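Local coordinates for YaeQ family protein (Pseudomonas syringae pv. tomato, PDB 2OT9) that is of unknown function but belongs to the YaeQ family of the PD-(D/E)XK nuclease-like clan and holds a meso-tartaric acid molecule in a pocket, at residues L44-F49 with P67-K72; L79-V84 with A89-W94; T102-Y107 with R111-K116; E138-D143 with V159-D164. One frame throughout, in Å; residues are numbered along the deposited sequence.

Contact 1 (L44-F49 with P67-K72); sequences LLAYAF and PALWEK
Leu-69 pushes its forked end against the methyl of Ala-46 and the backbone and CB of Tyr-47, so that helix 37-49 packs on a short strand of the mixed beta sheet. The strand begins at a classic beta bulge, where Ala-68 and Leu-69 both face Ile-82 of the neighbouring antiparallel strand. From there Leu-69 points at the helix, with CG anti to its own carbonyl carbon (chi1 -51°), and its two methyls divide the work. CD1 rests on the methyl of Ala-46, 3.8 Å from CB. CD2 lies closest to the backbone of the next residue, 3.6 Å from Tyr-47 N, and also touches the CB of that tyrosine. Leu-69 and Tyr-47 cross at about a right angle. No hydrogen bond joins the segments; the contact is apolar and buried near the centre of the chain. Tyr-47 leads its ring on toward strands 6-16 and 21-31, where Phe-10, Leu-12, Val-25 and Gln-27 touch it, and Phe-57 meets it ring to ring. What Leu-69 reaches of this ring is an edge, its CD2 lying near the ring plane and 4.1 Å from Tyr-47 CD1.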
# COMPACT_ATOMS: atom_id res chain seq x y z
N LEU A 44 2.84 2.68 -3.36
CA LEU A 44 3.05 4.13 -3.11
C LEU A 44 1.86 4.77 -2.38
O LEU A 44 2.05 5.62 -1.49
CB LEU A 44 3.31 4.89 -4.42
CG LEU A 44 4.45 4.42 -5.32
CD1 LEU A 44 4.58 5.36 -6.54
CD2 LEU A 44 5.75 4.33 -4.57
N LEU A 45 0.65 4.38 -2.75
CA LEU A 45 -0.55 4.86 -2.04
C LEU A 45 -0.50 4.41 -0.58
O LEU A 45 -0.81 5.18 0.31
CB LEU A 45 -1.82 4.32 -2.70
CG LEU A 45 -2.24 4.97 -4.02
CD1 LEU A 45 -3.40 4.17 -4.65
CD2 LEU A 45 -2.63 6.43 -3.80
N ALA A 46 -0.14 3.14 -0.35
CA ALA A 46 -0.04 2.61 1.02
C ALA A 46 0.99 3.39 1.85
O ALA A 46 0.78 3.67 3.02
CB ALA A 46 0.34 1.10 1.00
N TYR A 47 2.12 3.68 1.23
CA TYR A 47 3.17 4.47 1.87
C TYR A 47 2.64 5.82 2.37
O TYR A 47 2.91 6.21 3.51
CB TYR A 47 4.36 4.68 0.91
CG TYR A 47 5.55 5.34 1.59
CD1 TYR A 47 6.40 4.61 2.42
CD2 TYR A 47 5.79 6.70 1.44
CE1 TYR A 47 7.46 5.20 3.07
CE2 TYR A 47 6.85 7.32 2.07
CZ TYR A 47 7.68 6.56 2.89
OH TYR A 47 8.74 7.16 3.53
N ALA A 48 1.92 6.55 1.50
CA ALA A 48 1.35 7.85 1.86
C ALA A 48 0.26 7.67 2.93
O ALA A 48 0.21 8.43 3.92
CB ALA A 48 0.78 8.55 0.62
N PHE A 49 -0.56 6.65 2.77
CA PHE A 49 -1.75 6.44 3.59
C PHE A 49 -1.41 6.01 5.02
O PHE A 49 -2.14 6.31 5.96
CB PHE A 49 -2.66 5.42 2.92
CG PHE A 49 -4.05 5.37 3.48
CD1 PHE A 49 -4.88 6.49 3.44
CD2 PHE A 49 -4.53 4.19 4.04
CE1 PHE A 49 -6.19 6.45 3.95
CE2 PHE A 49 -5.85 4.13 4.56
CZ PHE A 49 -6.67 5.26 4.51
N PRO A 67 6.84 -8.33 3.48
CA PRO A 67 5.63 -7.69 2.96
C PRO A 67 5.98 -6.65 1.89
O PRO A 67 7.16 -6.39 1.65
CB PRO A 67 5.07 -6.97 4.18
CG PRO A 67 6.30 -6.64 5.01
CD PRO A 67 7.32 -7.70 4.72
N ALA A 68 4.95 -6.05 1.30
CA ALA A 68 5.10 -4.91 0.41
C ALA A 68 5.65 -3.71 1.18
O ALA A 68 6.56 -3.02 0.69
CB ALA A 68 3.75 -4.58 -0.21
N LEU A 69 5.13 -3.48 2.39
CA LEU A 69 5.67 -2.45 3.28
C LEU A 69 5.60 -2.91 4.74
O LEU A 69 4.73 -3.71 5.12
CB LEU A 69 4.92 -1.13 3.13
CG LEU A 69 4.67 -0.45 1.78
CD1 LEU A 69 3.43 -1.03 1.10
CD2 LEU A 69 4.48 1.05 2.00
N TRP A 70 6.51 -2.39 5.56
CA TRP A 70 6.42 -2.65 6.99
C TRP A 70 7.02 -1.54 7.84
O TRP A 70 7.96 -0.86 7.44
CB TRP A 70 6.99 -4.02 7.42
CG TRP A 70 8.34 -4.38 6.89
CD1 TRP A 70 9.19 -3.60 6.17
CD2 TRP A 70 9.01 -5.65 7.07
NE1 TRP A 70 10.34 -4.30 5.87
CE2 TRP A 70 10.25 -5.56 6.40
CE3 TRP A 70 8.67 -6.85 7.70
CZ2 TRP A 70 11.16 -6.62 6.37
CZ3 TRP A 70 9.58 -7.91 7.67
CH2 TRP A 70 10.80 -7.79 7.01
N GLU A 71 6.42 -1.36 9.01
CA GLU A 71 6.95 -0.45 10.01
C GLU A 71 7.48 -1.33 11.14
O GLU A 71 6.74 -2.16 11.68
CB GLU A 71 5.82 0.45 10.51
CG GLU A 71 6.23 1.50 11.54
CD GLU A 71 5.03 2.18 12.19
OE1 GLU A 71 3.93 2.17 11.61
OE2 GLU A 71 5.19 2.74 13.29
N LYS A 72 8.75 -1.15 11.48
CA LYS A 72 9.38 -1.90 12.57
C LYS A 72 9.79 -1.00 13.73
O LYS A 72 10.08 0.18 13.54
CB LYS A 72 10.60 -2.66 12.08
CG LYS A 72 10.29 -3.76 11.09
CD LYS A 72 11.58 -4.49 10.80
CE LYS A 72 11.40 -5.52 9.74
NZ LYS A 72 12.55 -6.46 9.82

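Contact 2 (L79-V84 with A89-W94); sequences LHWIEV and ADRLTW. With SRT (S,R meso-tartaric acid), chain C.
Arg-91 leaves helix 89-96 with CB directed at strand 78-84, and its chain runs extended from CG to NE until the guanidinium arrives beside Glu-83. The first atom with a close neighbour in the contact is CD, which passes 3.8 Å from O41 of the bound meso-tartaric acid. NE follows and donates to Glu-83 OE2 over 3.0 Å, with the acceptor in the guanidinium plane. The tartrate O41 lies over one face of the same group, at a longer 3.5 Å from NE. At the tip, NH2 gives the shorter half of the salt bridge, 2.8 Å to Glu-83 OE2, reaching that oxygen on its syn side. Arginine thus grips glutamate side-on, two nitrogens on one oxygen, with the carboxylate and guanidinium planes 61° apart. NH1 turns elsewhere, to the carbonyl of Val-64. Trp-81 adds a third donor to the oxygen, its NE1 lying 3.0 Å from Glu-83 OE2, while OE1 takes the backbone N of Ala-68. Engaging both oxygens in this way fixes the rotation of the carboxylate. Val-84 O accepts a 2.7 Å hydrogen bond from tartrate O3, and Arg-39 and Gln-86 also bind the ligand. The salt bridge ties strand to helix in a beta-alpha-beta unit, strand 78-84, helix 89-96 and strand 101-106, beside the pocket that holds the tartrate.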
# COMPACT_ATOMS: atom_id res chain seq x y z
N LEU A 79 5.57 -3.51 13.79
CA LEU A 79 4.40 -2.75 14.25
C LEU A 79 3.26 -2.84 13.23
O LEU A 79 2.08 -2.90 13.59
CB LEU A 79 4.79 -1.27 14.48
CG LEU A 79 5.89 -1.01 15.53
CD1 LEU A 79 6.17 0.45 15.75
CD2 LEU A 79 5.53 -1.65 16.84
N HIS A 80 3.61 -2.86 11.95
CA HIS A 80 2.61 -2.78 10.89
C HIS A 80 3.12 -3.57 9.70
O HIS A 80 4.21 -3.32 9.21
CB HIS A 80 2.34 -1.30 10.53
CG HIS A 80 1.10 -1.05 9.71
ND1 HIS A 80 0.11 -2.00 9.51
CD2 HIS A 80 0.66 0.07 9.09
CE1 HIS A 80 -0.86 -1.48 8.78
NE2 HIS A 80 -0.56 -0.22 8.52
N TRP A 81 2.31 -4.53 9.26
CA TRP A 81 2.62 -5.38 8.12
C TRP A 81 1.63 -5.05 7.00
O TRP A 81 0.44 -5.29 7.15
CB TRP A 81 2.46 -6.86 8.53
CG TRP A 81 2.89 -7.88 7.50
CD1 TRP A 81 2.19 -8.26 6.38
CD2 TRP A 81 4.08 -8.69 7.52
NE1 TRP A 81 2.89 -9.23 5.69
CE2 TRP A 81 4.04 -9.52 6.38
CE3 TRP A 81 5.17 -8.80 8.40
CZ2 TRP A 81 5.06 -10.43 6.08
CZ3 TRP A 81 6.19 -9.71 8.10
CH2 TRP A 81 6.13 -10.50 6.94
N ILE A 82 2.13 -4.52 5.88
CA ILE A 82 1.24 -4.10 4.80
C ILE A 82 1.45 -4.91 3.53
O ILE A 82 2.55 -4.94 2.97
CB ILE A 82 1.43 -2.60 4.47
CG1 ILE A 82 1.39 -1.77 5.76
CG2 ILE A 82 0.35 -2.12 3.48
CD1 ILE A 82 1.59 -0.25 5.60
N GLU A 83 0.38 -5.54 3.05
CA GLU A 83 0.43 -6.19 1.75
C GLU A 83 -0.38 -5.42 0.72
O GLU A 83 -1.20 -4.57 1.07
CB GLU A 83 -0.11 -7.63 1.84
CG GLU A 83 0.71 -8.55 2.75
CD GLU A 83 2.10 -8.92 2.21
OE1 GLU A 83 2.61 -8.31 1.21
OE2 GLU A 83 2.72 -9.82 2.80
N VAL A 84 -0.15 -5.74 -0.56
CA VAL A 84 -0.96 -5.19 -1.65
C VAL A 84 -1.38 -6.35 -2.56
O VAL A 84 -0.69 -7.37 -2.64
CB VAL A 84 -0.24 -4.05 -2.45
CG1 VAL A 84 0.26 -2.93 -1.50
CG2 VAL A 84 0.91 -4.60 -3.27
N ALA A 89 -5.90 -16.26 2.37
CA ALA A 89 -6.21 -16.22 3.79
C ALA A 89 -5.12 -16.87 4.64
O ALA A 89 -4.93 -16.48 5.78
CB ALA A 89 -7.56 -16.90 4.06
N ASP A 90 -4.45 -17.89 4.12
CA ASP A 90 -3.34 -18.52 4.85
C ASP A 90 -2.21 -17.51 5.10
O ASP A 90 -1.71 -17.39 6.21
CB ASP A 90 -2.82 -19.77 4.11
CG ASP A 90 -3.81 -20.93 4.15
OD1 ASP A 90 -4.17 -21.38 5.25
OD2 ASP A 90 -4.20 -21.43 3.07
N ARG A 91 -1.86 -16.74 4.07
CA ARG A 91 -0.76 -15.77 4.18
C ARG A 91 -1.12 -14.67 5.16
O ARG A 91 -0.31 -14.30 6.02
CB ARG A 91 -0.41 -15.15 2.81
CG ARG A 91 0.76 -14.15 2.93
CD ARG A 91 1.36 -13.67 1.60
NE ARG A 91 2.39 -12.65 1.87
CZ ARG A 91 3.67 -12.91 2.16
NH1 ARG A 91 4.12 -14.16 2.20
NH2 ARG A 91 4.51 -11.89 2.38
N LEU A 92 -2.34 -14.16 5.06
CA LEU A 92 -2.84 -13.17 6.02
C LEU A 92 -2.84 -13.72 7.43
O LEU A 92 -2.49 -13.00 8.36
CB LEU A 92 -4.25 -12.69 5.63
CG LEU A 92 -4.26 -11.81 4.38
CD1 LEU A 92 -5.68 -11.51 3.96
CD2 LEU A 92 -3.47 -10.50 4.57
N THR A 93 -3.23 -14.98 7.60
CA THR A 93 -3.24 -15.59 8.94
C THR A 93 -1.85 -15.61 9.54
O THR A 93 -1.65 -15.15 10.68
CB THR A 93 -3.83 -17.02 8.93
OG1 THR A 93 -5.17 -16.97 8.42
CG2 THR A 93 -3.83 -17.63 10.34
N TRP A 94 -0.89 -16.14 8.79
CA TRP A 94 0.46 -16.30 9.31
C TRP A 94 1.25 -15.00 9.46
O TRP A 94 1.97 -14.84 10.44
CB TRP A 94 1.24 -17.32 8.49
CG TRP A 94 0.75 -18.73 8.79
CD1 TRP A 94 0.39 -19.24 10.01
CD2 TRP A 94 0.58 -19.79 7.85
NE1 TRP A 94 0.02 -20.58 9.88
CE2 TRP A 94 0.11 -20.93 8.56
CE3 TRP A 94 0.75 -19.89 6.46
CZ2 TRP A 94 -0.17 -22.14 7.93
CZ3 TRP A 94 0.47 -21.10 5.85
CH2 TRP A 94 0.01 -22.19 6.58
O1 SRT C . -1.34 -10.08 -4.98
O11 SRT C . -0.87 -12.21 -4.93
C1 SRT C . -0.55 -11.01 -4.79
C2 SRT C . 0.83 -10.63 -4.33
O2 SRT C . 1.92 -11.19 -5.08
C3 SRT C . 0.91 -10.97 -2.87
O3 SRT C . 0.25 -9.87 -2.23
C4 SRT C . 2.34 -11.15 -2.39
O4 SRT C . 3.26 -10.36 -2.75
O41 SRT C . 2.56 -12.11 -1.63

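Contact 3 (T102-Y107 with R111-K116); sequences TSLLAY and RVWEGK
With CG anti to the backbone N in both residues, Leu-104 (chi1 165°) and Trp-113 (chi1 179°) extend toward each other from opposite directions, one from strand 101-106 and the other from helix 111-117. A chi2 of 87° turns the indole so that its six-membered ring reaches the strand. Across the gap a single methyl does most of the touching: Leu-104 CD2 sits 3.5 Å from Trp-113 CZ2. The same methyl is 3.6 Å from Trp-113 CH2, so it straddles the bond between these two carbons, approaching the ring obliquely. Two residues along the strand, Ala-106 also points its CB at the helix, but it makes a looser contact, 4.5 Å from Trp-113 CH2. No hydrogen bond crosses between the segments. The polar corner of the indole is satisfied nonetheless, since NE1 donates to the carbonyl of Pro-87, and Gln-86 packs against the ring as well. Both belong to the tartrate pocket, so the tryptophan is bonded to the loop that lines it, and the side chain of Leu-104 is about 6 Å from the ligand. On the strand, Leu-104 also touches Glu-83 and Ile-129 on the two flanking strands and Pro-87 in a loop. Strand 101-106, helix 111-117 and strand 127-131 follow in turn as a beta-alpha-beta unit, with parallel strands adjacent in the sheet and Trp-113 anchoring the connecting helix to the first of them.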
# COMPACT_ATOMS: atom_id res chain seq x y z
N THR A 102 -2.07 -5.60 10.79
CA THR A 102 -1.91 -6.06 9.42
C THR A 102 -2.85 -5.25 8.54
O THR A 102 -4.03 -5.10 8.87
CB THR A 102 -2.29 -7.54 9.30
OG1 THR A 102 -1.51 -8.29 10.21
CG2 THR A 102 -2.04 -8.09 7.90
N SER A 103 -2.34 -4.75 7.42
CA SER A 103 -3.21 -4.06 6.48
C SER A 103 -3.02 -4.62 5.09
O SER A 103 -1.94 -5.06 4.73
CB SER A 103 -2.98 -2.53 6.46
OG SER A 103 -3.28 -1.99 7.74
N LEU A 104 -4.08 -4.57 4.30
CA LEU A 104 -3.96 -4.95 2.90
C LEU A 104 -4.67 -3.90 2.06
O LEU A 104 -5.85 -3.59 2.31
CB LEU A 104 -4.59 -6.32 2.67
CG LEU A 104 -4.89 -6.71 1.21
CD1 LEU A 104 -3.58 -6.86 0.39
CD2 LEU A 104 -5.70 -7.99 1.16
N LEU A 105 -3.95 -3.37 1.06
CA LEU A 105 -4.60 -2.61 -0.01
C LEU A 105 -4.79 -3.53 -1.21
O LEU A 105 -3.84 -3.79 -1.97
CB LEU A 105 -3.78 -1.39 -0.45
CG LEU A 105 -3.81 -0.12 0.39
CD1 LEU A 105 -3.16 1.02 -0.37
CD2 LEU A 105 -5.28 0.23 0.75
N ALA A 106 -6.01 -4.02 -1.36
CA ALA A 106 -6.34 -4.97 -2.40
C ALA A 106 -6.62 -4.22 -3.70
O ALA A 106 -7.02 -3.06 -3.66
CB ALA A 106 -7.55 -5.80 -1.97
N TYR A 107 -6.37 -4.85 -4.85
CA TYR A 107 -6.74 -4.26 -6.14
C TYR A 107 -6.99 -5.36 -7.14
O TYR A 107 -6.70 -6.54 -6.86
CB TYR A 107 -5.68 -3.25 -6.64
CG TYR A 107 -4.41 -3.90 -7.15
CD1 TYR A 107 -4.24 -4.14 -8.53
CD2 TYR A 107 -3.38 -4.24 -6.28
CE1 TYR A 107 -3.09 -4.75 -9.02
CE2 TYR A 107 -2.20 -4.86 -6.76
CZ TYR A 107 -2.07 -5.10 -8.12
OH TYR A 107 -0.93 -5.72 -8.61
N ARG A 111 -14.19 -10.12 -6.86
CA ARG A 111 -15.38 -10.94 -6.59
C ARG A 111 -15.09 -12.37 -6.12
O ARG A 111 -15.61 -12.82 -5.08
CB ARG A 111 -16.39 -10.87 -7.76
CG ARG A 111 -17.76 -10.26 -7.35
CD ARG A 111 -17.74 -8.73 -7.17
NE ARG A 111 -17.12 -8.28 -5.92
CZ ARG A 111 -16.55 -7.08 -5.76
NH1 ARG A 111 -16.52 -6.23 -6.77
NH2 ARG A 111 -16.01 -6.73 -4.59
N VAL A 112 -14.21 -13.08 -6.82
CA VAL A 112 -13.86 -14.44 -6.42
C VAL A 112 -13.00 -14.43 -5.13
O VAL A 112 -13.26 -15.17 -4.19
CB VAL A 112 -13.16 -15.21 -7.58
CG1 VAL A 112 -12.62 -16.55 -7.10
CG2 VAL A 112 -14.14 -15.42 -8.74
N TRP A 113 -11.99 -13.57 -5.11
CA TRP A 113 -11.09 -13.42 -3.96
C TRP A 113 -11.81 -13.12 -2.63
O TRP A 113 -11.60 -13.81 -1.63
CB TRP A 113 -10.06 -12.32 -4.26
CG TRP A 113 -9.09 -12.08 -3.15
CD1 TRP A 113 -7.91 -12.73 -2.94
CD2 TRP A 113 -9.22 -11.12 -2.10
NE1 TRP A 113 -7.29 -12.22 -1.82
CE2 TRP A 113 -8.07 -11.24 -1.28
CE3 TRP A 113 -10.20 -10.17 -1.76
CZ2 TRP A 113 -7.88 -10.45 -0.15
CZ3 TRP A 113 -10.00 -9.37 -0.64
CH2 TRP A 113 -8.84 -9.52 0.15
N GLU A 114 -12.67 -12.10 -2.63
CA GLU A 114 -13.35 -11.68 -1.38
C GLU A 114 -14.18 -12.83 -0.80
O GLU A 114 -14.24 -13.04 0.41
CB GLU A 114 -14.20 -10.43 -1.61
CG GLU A 114 -15.47 -10.68 -2.43
CD GLU A 114 -16.09 -9.43 -3.01
OE1 GLU A 114 -15.60 -8.30 -2.76
OE2 GLU A 114 -17.09 -9.60 -3.74
N GLY A 115 -14.80 -13.61 -1.69
CA GLY A 115 -15.65 -14.72 -1.31
C GLY A 115 -14.90 -15.82 -0.59
O GLY A 115 -15.46 -16.46 0.30
N LYS A 116 -13.66 -16.05 -1.00
CA LYS A 116 -12.79 -17.03 -0.34
C LYS A 116 -12.12 -16.49 0.93
O LYS A 116 -12.08 -17.17 1.95
CB LYS A 116 -11.70 -17.54 -1.31
CG LYS A 116 -12.23 -18.56 -2.32
CD LYS A 116 -11.12 -19.25 -3.07
CE LYS A 116 -11.61 -19.85 -4.38
NZ LYS A 116 -12.93 -20.55 -4.25

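Contact 4 (E138-D143 with V159-D164); sequences EVLAKD and VFVTDD
Leu-140 makes the close apolar part of this contact through one methyl, CD2, which lies 3.6 Å from Val-161 CG1. It also comes within 3.9 Å of Val-161 CB, and the two side chains cross at a slant. Leucine CG stands anti to its carbonyl carbon (chi1 -75°), which carries the branched end over to the strand. Val-161 is buried, with Leu-45 of helix 37-49 and Trp-150 and Val-152 of strand 147-155 around it. Helix 134-141 is here laid against the antiparallel part of the mixed sheet, where strand 158-163 runs between strands 147-155 and 166-174. Toward the strand's end the packing gives way to polar and hydrated contacts. Asp-163 OD2 still touches the leucine methyl, 3.7 Å from CD2, but its bond is to a water. That water donates to Asp-163 OD2 over 2.7 Å and to the carbonyl oxygen of Leu-140 over 2.8 Å, bridging the last turn of the helix to the strand. The other carboxylate oxygen, OD1, accepts from the backbone N of Arg-165. Beyond the water the chain leaves the helix and is exposed, with Lys-142 N still bonded to Glu-138 O at 3.0 Å.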
# COMPACT_ATOMS: atom_id res chain seq x y z
N GLU A 138 -5.54 2.86 -12.65
CA GLU A 138 -4.97 2.82 -14.01
C GLU A 138 -4.45 4.18 -14.47
O GLU A 138 -3.37 4.27 -15.07
CB GLU A 138 -5.95 2.22 -15.01
CG GLU A 138 -5.90 0.68 -14.95
CD GLU A 138 -6.80 0.01 -15.98
OE1 GLU A 138 -7.19 0.68 -16.96
OE2 GLU A 138 -7.11 -1.19 -15.80
N VAL A 139 -5.21 5.23 -14.15
CA VAL A 139 -4.81 6.62 -14.41
C VAL A 139 -3.50 6.98 -13.70
O VAL A 139 -2.60 7.57 -14.31
CB VAL A 139 -5.91 7.59 -13.95
CG1 VAL A 139 -5.37 9.02 -13.85
CG2 VAL A 139 -7.12 7.53 -14.86
N LEU A 140 -3.42 6.67 -12.40
CA LEU A 140 -2.21 6.95 -11.62
C LEU A 140 -0.98 6.20 -12.09
O LEU A 140 0.11 6.77 -12.13
CB LEU A 140 -2.44 6.71 -10.11
CG LEU A 140 -3.26 7.80 -9.41
CD1 LEU A 140 -3.73 7.31 -8.04
CD2 LEU A 140 -2.45 9.10 -9.25
N ALA A 141 -1.16 4.93 -12.47
CA ALA A 141 -0.06 4.01 -12.72
C ALA A 141 0.52 4.05 -14.15
O ALA A 141 1.72 3.82 -14.35
CB ALA A 141 -0.53 2.56 -12.39
N LYS A 142 -0.34 4.35 -15.12
CA LYS A 142 -0.06 4.26 -16.54
C LYS A 142 1.21 5.01 -16.90
O LYS A 142 1.34 6.18 -16.56
CB LYS A 142 -1.23 4.91 -17.30
CG LYS A 142 -1.19 4.77 -18.80
CD LYS A 142 -2.58 5.03 -19.36
CE LYS A 142 -3.12 6.43 -18.99
NZ LYS A 142 -4.52 6.46 -18.46
N ASP A 143 2.15 4.32 -17.55
CA ASP A 143 3.40 4.95 -18.06
C ASP A 143 4.18 5.72 -16.99
O ASP A 143 4.71 6.81 -17.24
CB ASP A 143 3.07 5.86 -19.22
CG ASP A 143 2.52 5.09 -20.41
OD1 ASP A 143 2.89 3.91 -20.59
OD2 ASP A 143 1.72 5.68 -21.17
N VAL A 159 -8.19 10.06 -0.39
CA VAL A 159 -6.85 10.38 -0.82
C VAL A 159 -6.94 11.13 -2.15
O VAL A 159 -7.55 10.65 -3.11
CB VAL A 159 -5.98 9.09 -0.91
CG1 VAL A 159 -4.53 9.40 -1.28
CG2 VAL A 159 -6.01 8.32 0.41
N PHE A 160 -6.37 12.33 -2.19
CA PHE A 160 -6.32 13.09 -3.42
C PHE A 160 -4.86 13.17 -3.84
O PHE A 160 -4.03 13.76 -3.15
CB PHE A 160 -6.86 14.52 -3.22
CG PHE A 160 -8.28 14.56 -2.74
CD1 PHE A 160 -9.33 14.56 -3.65
CD2 PHE A 160 -8.57 14.60 -1.38
CE1 PHE A 160 -10.67 14.60 -3.21
CE2 PHE A 160 -9.89 14.64 -0.93
CZ PHE A 160 -10.94 14.64 -1.85
N VAL A 161 -4.56 12.57 -4.99
CA VAL A 161 -3.20 12.56 -5.50
C VAL A 161 -3.10 13.51 -6.69
O VAL A 161 -3.82 13.34 -7.69
CB VAL A 161 -2.77 11.14 -5.93
CG1 VAL A 161 -1.33 11.15 -6.48
CG2 VAL A 161 -2.94 10.14 -4.80
N THR A 162 -2.20 14.49 -6.61
CA THR A 162 -1.93 15.35 -7.75
C THR A 162 -0.61 14.92 -8.39
O THR A 162 0.44 14.88 -7.74
CB THR A 162 -1.86 16.86 -7.35
OG1 THR A 162 -3.05 17.22 -6.64
CG2 THR A 162 -1.74 17.75 -8.60
N ASP A 163 -0.67 14.58 -9.67
CA ASP A 163 0.54 14.27 -10.41
C ASP A 163 0.61 15.15 -11.67
O ASP A 163 -0.09 16.16 -11.76
CB ASP A 163 0.60 12.77 -10.75
CG ASP A 163 -0.49 12.32 -11.72
OD1 ASP A 163 -1.17 13.17 -12.36
OD2 ASP A 163 -0.65 11.10 -11.85
N ASP A 164 1.43 14.74 -12.64
CA ASP A 164 1.63 15.48 -13.88
C ASP A 164 0.36 15.57 -14.78
O ASP A 164 0.30 16.37 -15.71
CB ASP A 164 2.79 14.85 -14.66
CG ASP A 164 2.50 13.40 -15.09
OD1 ASP A 164 2.03 12.61 -14.26
OD2 ASP A 164 2.74 13.05 -16.26
O HOH W 1 1.01 9.14 -11.06

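The four contacts follow one another along the chain, each closing before the next opens, and all four reach the same mixed sheet. Contacts 1 and 2 have centres about 12 Å apart and meet through the antiparallel strands 69-72 and 78-84. Contact 3 lies about 11 Å from contact 2, centre to centre, its strand 101-106 running parallel to 78-84, so two successive beta-alpha-beta units share strand 101-106, the first of them lining the tartrate pocket. Helix 37-49 of contact 1 also touches Leu-105 of contact 3 and Val-159 and Val-161 of contact 4. It thus bridges the pocket-bearing half and the part of the sheet around strands 147-155, 158-163 and 166-174, where contact 4 lies about 26 Å from contact 2, between centres.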